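Local coordinates for protein N-acyl-D-glutamate deacylase (Bordetella bronchiseptica, PDB 3GIP) that hydrolyses the amide bond of N-acyl-D-glutamate, probably at its zinc-containing active site in an amidohydrolase-type barrel, at residues Q465-D469 with G470-Q474. Sequence-based numbering, arbitrary orientation.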
ATOM      1  N   GLN A 465     -22.603   4.807  -3.243  1.00 20.00           N
ATOM      2  CA  GLN A 465     -22.807   6.191  -3.650  1.00 22.86           C
ATOM      3  C   GLN A 465     -21.848   7.149  -2.950  1.00 23.60           C
ATOM      4  O   GLN A 465     -21.969   7.394  -1.751  1.00 24.64           O
ATOM      5  CB  GLN A 465     -24.248   6.617  -3.362  1.00 24.50           C
ATOM      6  CG  GLN A 465     -24.529   8.071  -3.701  1.00 27.69           C
ATOM      7  CD  GLN A 465     -24.275   8.385  -5.162  1.00 29.90           C
ATOM      8  OE1 GLN A 465     -23.629   9.381  -5.491  1.00 31.83           O
ATOM      9  NE2 GLN A 465     -24.788   7.538  -6.049  1.00 30.90           N
ATOM     10  N   PRO A 466     -20.877   7.700  -3.694  1.00 24.04           N
ATOM     11  CA  PRO A 466     -19.930   8.631  -3.078  1.00 25.33           C
ATOM     12  C   PRO A 466     -20.602   9.968  -2.772  1.00 26.73           C
ATOM     13  O   PRO A 466     -21.627  10.304  -3.364  1.00 26.14           O
ATOM     14  CB  PRO A 466     -18.828   8.749  -4.129  1.00 25.57           C
ATOM     15  CG  PRO A 466     -19.560   8.535  -5.414  1.00 25.70           C
ATOM     16  CD  PRO A 466     -20.492   7.394  -5.083  1.00 25.81           C
ATOM     17  N   PRO A 467     -20.033  10.742  -1.835  1.00 28.79           N
ATOM     18  CA  PRO A 467     -20.596  12.043  -1.464  1.00 31.00           C
ATOM     19  C   PRO A 467     -20.620  13.021  -2.631  1.00 32.86           C
ATOM     20  O   PRO A 467     -19.729  13.013  -3.480  1.00 33.73           O
ATOM     21  CB  PRO A 467     -19.681  12.502  -0.332  1.00 30.71           C
ATOM     22  CG  PRO A 467     -18.369  11.893  -0.699  1.00 29.50           C
ATOM     23  CD  PRO A 467     -18.771  10.497  -1.117  1.00 28.70           C
ATOM     24  N   ALA A 468     -21.644  13.866  -2.664  1.00 35.44           N
ATOM     25  CA  ALA A 468     -21.793  14.846  -3.729  1.00 37.54           C
ATOM     26  C   ALA A 468     -20.818  16.010  -3.585  1.00 38.29           C
ATOM     27  O   ALA A 468     -20.208  16.443  -4.563  1.00 39.41           O
ATOM     28  CB  ALA A 468     -23.225  15.368  -3.753  1.00 38.26           C
ATOM     29  N   ASP A 469     -20.669  16.510  -2.363  1.00 38.76           N
ATOM     30  CA  ASP A 469     -19.778  17.634  -2.104  1.00 38.34           C
ATOM     31  C   ASP A 469     -18.472  17.201  -1.442  1.00 36.60           C
ATOM     32  O   ASP A 469     -17.717  16.401  -1.998  1.00 36.23           O
ATOM     33  CB  ASP A 469     -20.487  18.665  -1.220  1.00 41.02           C
ATOM     34  CG  ASP A 469     -21.810  19.125  -1.805  1.00 43.63           C
ATOM     35  OD1 ASP A 469     -21.804  19.699  -2.915  1.00 45.76           O
ATOM     36  OD2 ASP A 469     -22.857  18.911  -1.154  1.00 45.15           O
ATOM     37  N   GLY A 470     -18.213  17.740  -0.255  1.00 34.00           N
ATOM     38  CA  GLY A 470     -16.997  17.406   0.464  1.00 29.78           C
ATOM     39  C   GLY A 470     -16.896  15.931   0.800  1.00 28.05           C
ATOM     40  O   GLY A 470     -17.891  15.292   1.146  1.00 27.37           O
ATOM     41  N   ARG A 471     -15.686  15.391   0.698  1.00 25.40           N
ATOM     42  CA  ARG A 471     -15.444  13.982   0.995  1.00 23.20           C
ATOM     43  C   ARG A 471     -15.125  13.814   2.485  1.00 21.98           C
ATOM     44  O   ARG A 471     -14.664  14.754   3.134  1.00 21.42           O
ATOM     45  CB  ARG A 471     -14.317  13.467   0.100  1.00 23.97           C
ATOM     46  CG  ARG A 471     -14.721  13.431  -1.380  1.00 24.78           C
ATOM     47  CD  ARG A 471     -13.567  13.027  -2.282  1.00 25.32           C
ATOM     48  NE  ARG A 471     -12.631  14.123  -2.520  1.00 26.06           N
ATOM     49  CZ  ARG A 471     -12.846  15.122  -3.371  1.00 27.67           C
ATOM     50  NH1 ARG A 471     -13.970  15.170  -4.076  1.00 27.65           N
ATOM     51  NH2 ARG A 471     -11.933  16.073  -3.524  1.00 27.07           N
ATOM     52  N   PRO A 472     -15.365  12.611   3.045  1.00 20.64           N
ATOM     53  CA  PRO A 472     -15.130  12.303   4.462  1.00 19.14           C
ATOM     54  C   PRO A 472     -13.742  11.875   4.942  1.00 18.53           C
ATOM     55  O   PRO A 472     -13.522  11.753   6.150  1.00 18.94           O
ATOM     56  CB  PRO A 472     -16.165  11.224   4.735  1.00 19.28           C
ATOM     57  CG  PRO A 472     -16.091  10.422   3.476  1.00 19.19           C
ATOM     58  CD  PRO A 472     -16.051  11.485   2.382  1.00 19.26           C
ATOM     59  N   GLY A 473     -12.819  11.640   4.018  1.00 17.42           N
ATOM     60  CA  GLY A 473     -11.485  11.218   4.412  1.00 17.55           C
ATOM     61  C   GLY A 473     -10.740  12.224   5.269  1.00 19.18           C
ATOM     62  O   GLY A 473     -10.962  13.432   5.167  1.00 20.05           O
ATOM     63  N   GLN A 474      -9.850  11.720   6.117  1.00 19.30           N
ATOM     64  CA  GLN A 474      -9.055  12.566   6.994  1.00 19.25           C
ATOM     65  C   GLN A 474      -7.573  12.300   6.805  1.00 19.45           C
ATOM     66  O   GLN A 474      -7.172  11.198   6.428  1.00 18.49           O
ATOM     67  CB  GLN A 474      -9.393  12.293   8.463  1.00 21.39           C
ATOM     68  CG  GLN A 474     -10.752  12.776   8.930  1.00 23.71           C
ATOM     69  CD  GLN A 474     -11.009  12.408  10.381  1.00 25.87           C
ATOM     70  OE1 GLN A 474     -10.112  12.492  11.220  1.00 28.11           O
ATOM     71  NE2 GLN A 474     -12.239  12.006  10.684  1.00 27.74           N
TER
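Pro467 meets Arg471 and Pro472 in a local apolar contact round a surface loop, where the chain after strand 460-463 doubles back on itself. No hydrogen bond joins 465-469 to 470-474; the turn is closed by van der Waals packing, with the CA atoms of Pro467 and Arg471 6.0 Å apart. The CB of Pro467 is directed across the turn, and the ring's CG makes the main contacts. This CG lies 3.9 Å from CD of Pro472, the two pyrrolidine rings crossing at about a right angle, and 4.0 Å from CG of Arg471. That methylene sits beside the backbone N of Arg471 and anti to its carbonyl carbon (chi1 -67°), which leaves the aliphatic root of the side chain to pack on the proline while the chain bends farther out, at chi3. Closer to the bend, Pro467 CB comes within 3.6 Å of Gly470 O. Proline suits both positions because its ring restricts phi and offers a compact apolar surface. Asp469 lies at the exposed bend, where a charged residue is readily accommodated. Arginine suits position 471 because its methylenes can pack on Pro467 while its polar NE reaches beyond the loop, making a weak hydrogen bond to the Arg135 carbonyl, between helix 124-133 and strand 139-145; Pro472 rests on Ala460 and Val462 of strand 460-463.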